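Local coordinates for sperm-specific class P protein 19 (Caenorhabditis elegans, PDB 1ROW), which is a sperm-specific member of the major sperm protein domain family, a small beta-rich structural protein whose precise role in nematode sperm is not established, at residues S18-L23 and S57-I62; I31-K36 and I45-G50. All coordinates share one frame; numbering follows the deposited sequence.

In the fold
Two neighbouring pairings illustrate how an immunoglobulin-like MSP domain is assembled from antiparallel strands. Contact 1 joins 18-23 to 57-62, which are well apart in sequence, whereas contact 2 is a hairpin pairing of 31-36 with 45-50, nested along the chain inside the loop that contact 1 closes. Their centres lie about 10 Å apart. Strands 56-64 and 43-52 are direct neighbours, and the link between the contacts is both polar and apolar: Val61 N lies 2.7 Å from Ala46 O, a probable hydrogen bond, and Ile45 packs on Val60. Contact 1 is regular throughout; contact 2 is interrupted where strand 43-52 is broken at Pro47 and Val48.

Contact 1: residues S18-L23 and S57-I62; sequences SSTHKL and SKDVVI
His21 and Ile62 meet obliquely on the interior face of an antiparallel strand pair, with Ile62 CD1 3.4 Å from His21 CD2 and almost as near to NE2. The imidazole sits beside its own backbone nitrogen (chi1 -58°), a torsion that swings the ring along the strand toward Ser19. There Ser19 OG and His21 NE2 are hydrogen-bonded at 2.6 Å, and ND1 is bonded in turn to Pro7 O, so both ring nitrogens are engaged and the rotation of the ring is fixed. Further along the same face, Leu23 and Val60 make a looser apolar contact, CG to CG1 at 4.4 Å.

The other face, carrying Thr20, Lys22, Asp59 and Val61, is more polar. Lys22 and Asp59 run side by side and point the same way, the carboxylate OD1 lying 3.1 Å from Lys22 CG on the aliphatic part of the lysine. The extended lysine chain carries its amine onward, leaving NZ 5.7 Å from Asp59 OD1, so the opposite charges may attract but do not touch. Thr20 crosses its neighbours at a slant, turning the methyl CG2 to Asp59 and the hydroxyl OG1 to Val61 CG2.

Backbone bonds underlie both faces. Ser19, His21 and Leu23 form hydrogen-bonded pairs with Ile62, Val60 and Lys58, and the link from Ile62 N to Ser19 O is short and nearly straight at 2.7 Å and 171°. Two strands flank the pair within the sheet: Lys22 bonds through its backbone to Asp6 of strand 4-6, and Val61 to Ala46 of strand 43-52. Across the interior of the sandwich, Cys10 of strand 10-13 meets Ser19, His21 and Ile62, while Phe33 and Ile35 of strand 31-37 pack on Leu23 and Val60.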
ATOM      1  N   SER A  18     -11.393  -6.992   6.531  1.00 17.82           N
ATOM      2  CA  SER A  18     -10.973  -5.828   5.765  1.00 16.61           C
ATOM      3  C   SER A  18     -10.238  -4.858   6.689  1.00 18.22           C
ATOM      4  O   SER A  18     -10.585  -4.721   7.873  1.00 18.16           O
ATOM      5  CB  SER A  18     -12.199  -5.155   5.139  1.00 15.76           C
ATOM      6  OG  SER A  18     -11.857  -3.945   4.487  1.00 17.87           O
ATOM      7  N   SER A  19      -9.219  -4.193   6.146  1.00 17.36           N
ATOM      8  CA  SER A  19      -8.419  -3.241   6.908  1.00 19.10           C
ATOM      9  C   SER A  19      -8.050  -2.047   6.030  1.00 19.83           C
ATOM     10  O   SER A  19      -7.586  -2.213   4.898  1.00 18.47           O
ATOM     11  CB  SER A  19      -7.147  -3.932   7.429  1.00 19.81           C
ATOM     12  OG  SER A  19      -6.354  -3.062   8.219  1.00 21.50           O
ATOM     13  N   THR A  20      -8.268  -0.844   6.555  1.00 19.15           N
ATOM     14  CA  THR A  20      -7.979   0.384   5.821  1.00 19.11           C
ATOM     15  C   THR A  20      -6.796   1.139   6.403  1.00 20.85           C
ATOM     16  O   THR A  20      -6.755   1.450   7.596  1.00 20.31           O
ATOM     17  CB  THR A  20      -9.187   1.328   5.823  1.00 18.64           C
ATOM     18  OG1 THR A  20     -10.331   0.636   5.315  1.00 21.77           O
ATOM     19  CG2 THR A  20      -8.907   2.556   4.963  1.00 20.21           C
ATOM     20  N   HIS A  21      -5.836   1.451   5.545  1.00 19.79           N
ATOM     21  CA  HIS A  21      -4.647   2.166   5.968  1.00 21.07           C
ATOM     22  C   HIS A  21      -4.506   3.448   5.163  1.00 22.19           C
ATOM     23  O   HIS A  21      -4.633   3.441   3.936  1.00 22.70           O
ATOM     24  CB  HIS A  21      -3.434   1.251   5.791  1.00 19.98           C
ATOM     25  CG  HIS A  21      -3.552  -0.029   6.558  1.00 19.73           C
ATOM     26  ND1 HIS A  21      -2.912  -0.239   7.760  1.00 18.80           N
ATOM     27  CD2 HIS A  21      -4.318  -1.125   6.345  1.00 19.36           C
ATOM     28  CE1 HIS A  21      -3.282  -1.407   8.257  1.00 20.60           C
ATOM     29  NE2 HIS A  21      -4.137  -1.963   7.418  1.00 20.74           N
ATOM     30  N   LYS A  22      -4.265   4.553   5.860  1.00 23.69           N
ATOM     31  CA  LYS A  22      -4.124   5.847   5.204  1.00 26.71           C
ATOM     32  C   LYS A  22      -2.665   6.198   4.950  1.00 26.87           C
ATOM     33  O   LYS A  22      -1.906   6.426   5.897  1.00 26.06           O
ATOM     34  CB  LYS A  22      -4.750   6.960   6.056  1.00 30.00           C
ATOM     35  CG  LYS A  22      -6.209   6.755   6.421  1.00 36.73           C
ATOM     36  CD  LYS A  22      -6.696   7.860   7.367  1.00 40.92           C
ATOM     37  CE  LYS A  22      -8.112   7.588   7.878  1.00 43.25           C
ATOM     38  NZ  LYS A  22      -8.577   8.632   8.851  1.00 44.71           N
ATOM     39  N   LEU A  23      -2.268   6.233   3.679  1.00 24.97           N
ATOM     40  CA  LEU A  23      -0.899   6.602   3.338  1.00 24.63           C
ATOM     41  C   LEU A  23      -0.824   8.120   3.479  1.00 24.90           C
ATOM     42  O   LEU A  23      -1.641   8.849   2.909  1.00 24.48           O
ATOM     43  CB  LEU A  23      -0.561   6.191   1.901  1.00 26.64           C
ATOM     44  CG  LEU A  23      -0.515   4.686   1.613  1.00 27.56           C
ATOM     45  CD1 LEU A  23      -0.029   4.455   0.189  1.00 27.29           C
ATOM     46  CD2 LEU A  23       0.417   4.002   2.603  1.00 27.69           C
ATOM     47  N   SER A  57      -3.307  12.578   1.574  1.00 21.33           N
ATOM     48  CA  SER A  57      -3.393  11.176   1.959  1.00 22.88           C
ATOM     49  C   SER A  57      -4.122  10.320   0.937  1.00 23.06           C
ATOM     50  O   SER A  57      -4.903  10.818   0.127  1.00 24.76           O
ATOM     51  CB  SER A  57      -4.090  11.056   3.320  1.00 23.02           C
ATOM     52  OG  SER A  57      -5.346  11.710   3.291  1.00 22.46           O
ATOM     53  N   LYS A  58      -3.862   9.020   0.988  1.00 23.45           N
ATOM     54  CA  LYS A  58      -4.498   8.075   0.082  1.00 24.65           C
ATOM     55  C   LYS A  58      -4.870   6.823   0.857  1.00 24.08           C
ATOM     56  O   LYS A  58      -4.024   6.216   1.510  1.00 22.51           O
ATOM     57  CB  LYS A  58      -3.544   7.698  -1.051  1.00 26.64           C
ATOM     58  CG  LYS A  58      -4.077   6.637  -2.004  1.00 30.40           C
ATOM     59  CD  LYS A  58      -5.205   7.162  -2.880  1.00 32.60           C
ATOM     60  CE  LYS A  58      -5.573   6.145  -3.954  1.00 34.91           C
ATOM     61  NZ  LYS A  58      -6.634   6.641  -4.883  1.00 36.09           N
ATOM     62  N   ASP A  59      -6.139   6.443   0.790  1.00 24.28           N
ATOM     63  CA  ASP A  59      -6.604   5.250   1.479  1.00 25.56           C
ATOM     64  C   ASP A  59      -6.299   4.000   0.685  1.00 24.99           C
ATOM     65  O   ASP A  59      -6.513   3.957  -0.522  1.00 25.98           O
ATOM     66  CB  ASP A  59      -8.111   5.317   1.728  1.00 26.29           C
ATOM     67  CG  ASP A  59      -8.454   6.085   2.980  1.00 28.07           C
ATOM     68  OD1 ASP A  59      -7.517   6.547   3.663  1.00 28.24           O
ATOM     69  OD2 ASP A  59      -9.656   6.222   3.279  1.00 27.58           O
ATOM     70  N   VAL A  60      -5.797   2.987   1.379  1.00 24.51           N
ATOM     71  CA  VAL A  60      -5.475   1.710   0.771  1.00 26.79           C
ATOM     72  C   VAL A  60      -6.231   0.644   1.565  1.00 25.73           C
ATOM     73  O   VAL A  60      -6.014   0.474   2.766  1.00 27.02           O
ATOM     74  CB  VAL A  60      -3.947   1.444   0.814  1.00 28.54           C
ATOM     75  CG1 VAL A  60      -3.443   1.521   2.246  1.00 31.66           C
ATOM     76  CG2 VAL A  60      -3.637   0.093   0.224  1.00 26.98           C
ATOM     77  N   VAL A  61      -7.143  -0.051   0.897  1.00 23.48           N
ATOM     78  CA  VAL A  61      -7.936  -1.076   1.556  1.00 20.64           C
ATOM     79  C   VAL A  61      -7.381  -2.471   1.330  1.00 21.87           C
ATOM     80  O   VAL A  61      -7.135  -2.883   0.186  1.00 19.54           O
ATOM     81  CB  VAL A  61      -9.402  -1.059   1.068  1.00 20.07           C
ATOM     82  CG1 VAL A  61     -10.196  -2.166   1.753  1.00 20.45           C
ATOM     83  CG2 VAL A  61     -10.031   0.292   1.358  1.00 21.44           C
ATOM     84  N   ILE A  62      -7.190  -3.181   2.436  1.00 19.00           N
ATOM     85  CA  ILE A  62      -6.692  -4.546   2.428  1.00 20.36           C
ATOM     86  C   ILE A  62      -7.889  -5.446   2.693  1.00 20.14           C
ATOM     87  O   ILE A  62      -8.504  -5.373   3.767  1.00 20.09           O
ATOM     88  CB  ILE A  62      -5.664  -4.788   3.564  1.00 21.52           C
ATOM     89  CG1 ILE A  62      -4.450  -3.881   3.395  1.00 21.01           C
ATOM     90  CG2 ILE A  62      -5.211  -6.241   3.564  1.00 22.52           C
ATOM     91  CD1 ILE A  62      -3.505  -3.929   4.591  1.00 22.80           C
TER

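Contact 2: residues I31-K36 and I45-G50; sequences IVFKIK and IAPVFG
Ile35 N donates to Val48 O at 2.8 Å, with the donor in the carbonyl plane, and this bond anchors a hairpin pairing that is completed two residues away by a reciprocal pair. Phe33 N gives its hydrogen to Gly50 O at 3.0 Å, and Gly50 N returns a longer bond to Phe33 O, in each case with the donor tilted from the plane of the carbonyl. The CA hydrogen of Lys34 adds a contact to Val48 O, which therefore receives both a backbone N-H and a C-H from the opposite strand.

Close packing lies directly beside these bonds. The Phe33 ring projects from between its backbone nitrogen and carbonyl carbon (chi1 69°), and this torsion lays one face over the Gly50 backbone. Gly50 CA stands 3.8 Å from the Phe33 ring centroid, 27° off the ring normal, in a CH-pi contact that exploits the absence of a side chain. At the ring edge, near its plane, Pro47 CG approaches Phe33 CZ to 4.3 Å.

On the other side of the sheet Lys34 and Phe49 lie alongside each other. The lysine's methylenes run past the ring atoms CE2 and CZ of Phe49, ending with Lys34 CE 3.4 Å from Phe49 CZ, an approach oblique to the ring. Beyond the regular register, Ile35 CG2 meets Ile45 CG1 at 4.2 Å. The cis peptide before Pro47 marks the break in strand 43-52, and Pro47 O is buried here without a polar partner.

Strand 31-37 is bonded along its other edge to strand 70-80, while Ala46 bonds to Val61 of strand 56-64. Helix 88-92 sits on the Lys34 and Phe49 side, contributing Phe92 and Gln89; Phe33 and Ile35 instead face Val76 and residues of strand 56-64.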
ATOM      1  N   ILE A  31       3.947  12.072  -4.456  1.00 27.79           N
ATOM      2  CA  ILE A  31       4.626  10.787  -4.524  1.00 29.13           C
ATOM      3  C   ILE A  31       3.777   9.794  -5.304  1.00 27.49           C
ATOM      4  O   ILE A  31       2.549   9.881  -5.319  1.00 27.07           O
ATOM      5  CB  ILE A  31       4.905  10.206  -3.117  1.00 30.66           C
ATOM      6  CG1 ILE A  31       3.592  10.031  -2.358  1.00 34.34           C
ATOM      7  CG2 ILE A  31       5.870  11.112  -2.360  1.00 32.27           C
ATOM      8  CD1 ILE A  31       3.760   9.584  -0.916  1.00 38.50           C
ATOM      9  N   VAL A  32       4.453   8.871  -5.978  1.00 26.88           N
ATOM     10  CA  VAL A  32       3.795   7.821  -6.737  1.00 24.68           C
ATOM     11  C   VAL A  32       4.144   6.549  -5.964  1.00 24.22           C
ATOM     12  O   VAL A  32       5.245   6.446  -5.419  1.00 23.45           O
ATOM     13  CB  VAL A  32       4.357   7.730  -8.186  1.00 25.31           C
ATOM     14  CG1 VAL A  32       5.819   7.324  -8.159  1.00 25.19           C
ATOM     15  CG2 VAL A  32       3.548   6.742  -9.003  1.00 26.49           C
ATOM     16  N   PHE A  33       3.219   5.596  -5.897  1.00 22.91           N
ATOM     17  CA  PHE A  33       3.484   4.357  -5.174  1.00 23.11           C
ATOM     18  C   PHE A  33       2.916   3.133  -5.891  1.00 23.29           C
ATOM     19  O   PHE A  33       1.997   3.250  -6.704  1.00 20.20           O
ATOM     20  CB  PHE A  33       2.897   4.438  -3.757  1.00 20.80           C
ATOM     21  CG  PHE A  33       1.391   4.436  -3.717  1.00 20.33           C
ATOM     22  CD1 PHE A  33       0.675   3.246  -3.850  1.00 22.64           C
ATOM     23  CD2 PHE A  33       0.686   5.620  -3.552  1.00 21.05           C
ATOM     24  CE1 PHE A  33      -0.719   3.238  -3.817  1.00 22.51           C
ATOM     25  CE2 PHE A  33      -0.714   5.624  -3.518  1.00 21.29           C
ATOM     26  CZ  PHE A  33      -1.416   4.431  -3.651  1.00 20.34           C
ATOM     27  N   LYS A  34       3.489   1.971  -5.584  1.00 24.07           N
ATOM     28  CA  LYS A  34       3.062   0.686  -6.132  1.00 24.16           C
ATOM     29  C   LYS A  34       3.107  -0.315  -4.982  1.00 25.62           C
ATOM     30  O   LYS A  34       4.103  -0.403  -4.265  1.00 25.24           O
ATOM     31  CB  LYS A  34       3.998   0.208  -7.242  1.00 26.45           C
ATOM     32  CG  LYS A  34       3.584  -1.150  -7.792  1.00 29.73           C
ATOM     33  CD  LYS A  34       4.570  -1.696  -8.820  1.00 34.31           C
ATOM     34  CE  LYS A  34       3.992  -2.931  -9.500  1.00 36.86           C
ATOM     35  NZ  LYS A  34       3.526  -3.964  -8.521  1.00 38.09           N
ATOM     36  N   ILE A  35       2.046  -1.090  -4.820  1.00 23.72           N
ATOM     37  CA  ILE A  35       1.998  -2.032  -3.714  1.00 25.62           C
ATOM     38  C   ILE A  35       2.054  -3.496  -4.113  1.00 24.34           C
ATOM     39  O   ILE A  35       1.358  -3.929  -5.020  1.00 23.17           O
ATOM     40  CB  ILE A  35       0.729  -1.801  -2.872  1.00 23.80           C
ATOM     41  CG1 ILE A  35       0.649  -0.328  -2.471  1.00 23.97           C
ATOM     42  CG2 ILE A  35       0.748  -2.695  -1.646  1.00 26.26           C
ATOM     43  CD1 ILE A  35      -0.526   0.023  -1.586  1.00 25.47           C
ATOM     44  N   LYS A  36       2.896  -4.249  -3.416  1.00 25.79           N
ATOM     45  CA  LYS A  36       3.036  -5.677  -3.656  1.00 27.59           C
ATOM     46  C   LYS A  36       2.818  -6.416  -2.337  1.00 27.23           C
ATOM     47  O   LYS A  36       3.343  -6.017  -1.300  1.00 27.06           O
ATOM     48  CB  LYS A  36       4.422  -6.003  -4.216  1.00 29.54           C
ATOM     49  CG  LYS A  36       4.502  -5.971  -5.740  1.00 35.41           C
ATOM     50  CD  LYS A  36       5.682  -6.805  -6.242  1.00 39.40           C
ATOM     51  CE  LYS A  36       5.636  -6.995  -7.756  1.00 42.80           C
ATOM     52  NZ  LYS A  36       6.702  -7.926  -8.243  1.00 43.43           N
ATOM     53  N   ILE A  45      -5.657  -6.125  -2.642  1.00 23.25           N
ATOM     54  CA  ILE A  45      -5.321  -4.759  -2.268  1.00 25.03           C
ATOM     55  C   ILE A  45      -5.900  -3.740  -3.243  1.00 25.55           C
ATOM     56  O   ILE A  45      -5.802  -3.896  -4.466  1.00 24.43           O
ATOM     57  CB  ILE A  45      -3.785  -4.575  -2.178  1.00 28.02           C
ATOM     58  CG1 ILE A  45      -3.460  -3.175  -1.668  1.00 27.97           C
ATOM     59  CG2 ILE A  45      -3.140  -4.812  -3.531  1.00 31.29           C
ATOM     60  CD1 ILE A  45      -3.898  -2.954  -0.240  1.00 35.02           C
ATOM     61  N   ALA A  46      -6.506  -2.695  -2.689  1.00 21.82           N
ATOM     62  CA  ALA A  46      -7.112  -1.643  -3.492  1.00 21.77           C
ATOM     63  C   ALA A  46      -6.786  -0.263  -2.935  1.00 21.96           C
ATOM     64  O   ALA A  46      -7.202   0.080  -1.827  1.00 24.12           O
ATOM     65  CB  ALA A  46      -8.624  -1.840  -3.538  1.00 20.47           C
ATOM     66  N   PRO A  47      -6.045   0.554  -3.698  1.00 23.78           N
ATOM     67  CA  PRO A  47      -5.497   0.266  -5.032  1.00 22.93           C
ATOM     68  C   PRO A  47      -4.054  -0.249  -4.978  1.00 24.48           C
ATOM     69  O   PRO A  47      -3.404  -0.196  -3.935  1.00 24.72           O
ATOM     70  CB  PRO A  47      -5.581   1.617  -5.720  1.00 24.05           C
ATOM     71  CG  PRO A  47      -5.182   2.547  -4.594  1.00 23.35           C
ATOM     72  CD  PRO A  47      -5.980   2.001  -3.412  1.00 20.78           C
ATOM     73  N   VAL A  48      -3.557  -0.746  -6.106  1.00 24.58           N
ATOM     74  CA  VAL A  48      -2.190  -1.250  -6.173  1.00 26.37           C
ATOM     75  C   VAL A  48      -1.259  -0.120  -6.615  1.00 26.24           C
ATOM     76  O   VAL A  48      -0.082  -0.097  -6.253  1.00 26.76           O
ATOM     77  CB  VAL A  48      -2.077  -2.448  -7.159  1.00 25.34           C
ATOM     78  CG1 VAL A  48      -2.626  -2.062  -8.508  1.00 29.16           C
ATOM     79  CG2 VAL A  48      -0.626  -2.885  -7.292  1.00 29.36           C
ATOM     80  N   PHE A  49      -1.792   0.810  -7.402  1.00 25.94           N
ATOM     81  CA  PHE A  49      -1.023   1.966  -7.873  1.00 26.58           C
ATOM     82  C   PHE A  49      -1.743   3.240  -7.462  1.00 25.42           C
ATOM     83  O   PHE A  49      -2.968   3.250  -7.325  1.00 24.90           O
ATOM     84  CB  PHE A  49      -0.898   1.986  -9.398  1.00 27.55           C
ATOM     85  CG  PHE A  49       0.003   0.929  -9.960  1.00 27.42           C
ATOM     86  CD1 PHE A  49      -0.493  -0.328 -10.285  1.00 28.55           C
ATOM     87  CD2 PHE A  49       1.347   1.200 -10.190  1.00 28.15           C
ATOM     88  CE1 PHE A  49       0.340  -1.303 -10.838  1.00 27.31           C
ATOM     89  CE2 PHE A  49       2.191   0.233 -10.741  1.00 27.23           C
ATOM     90  CZ  PHE A  49       1.683  -1.020 -11.066  1.00 27.01           C
ATOM     91  N   GLY A  50      -0.992   4.321  -7.285  1.00 24.34           N
ATOM     92  CA  GLY A  50      -1.624   5.573  -6.918  1.00 25.65           C
ATOM     93  C   GLY A  50      -0.672   6.712  -6.629  1.00 25.38           C
ATOM     94  O   GLY A  50       0.544   6.565  -6.728  1.00 23.83           O
TER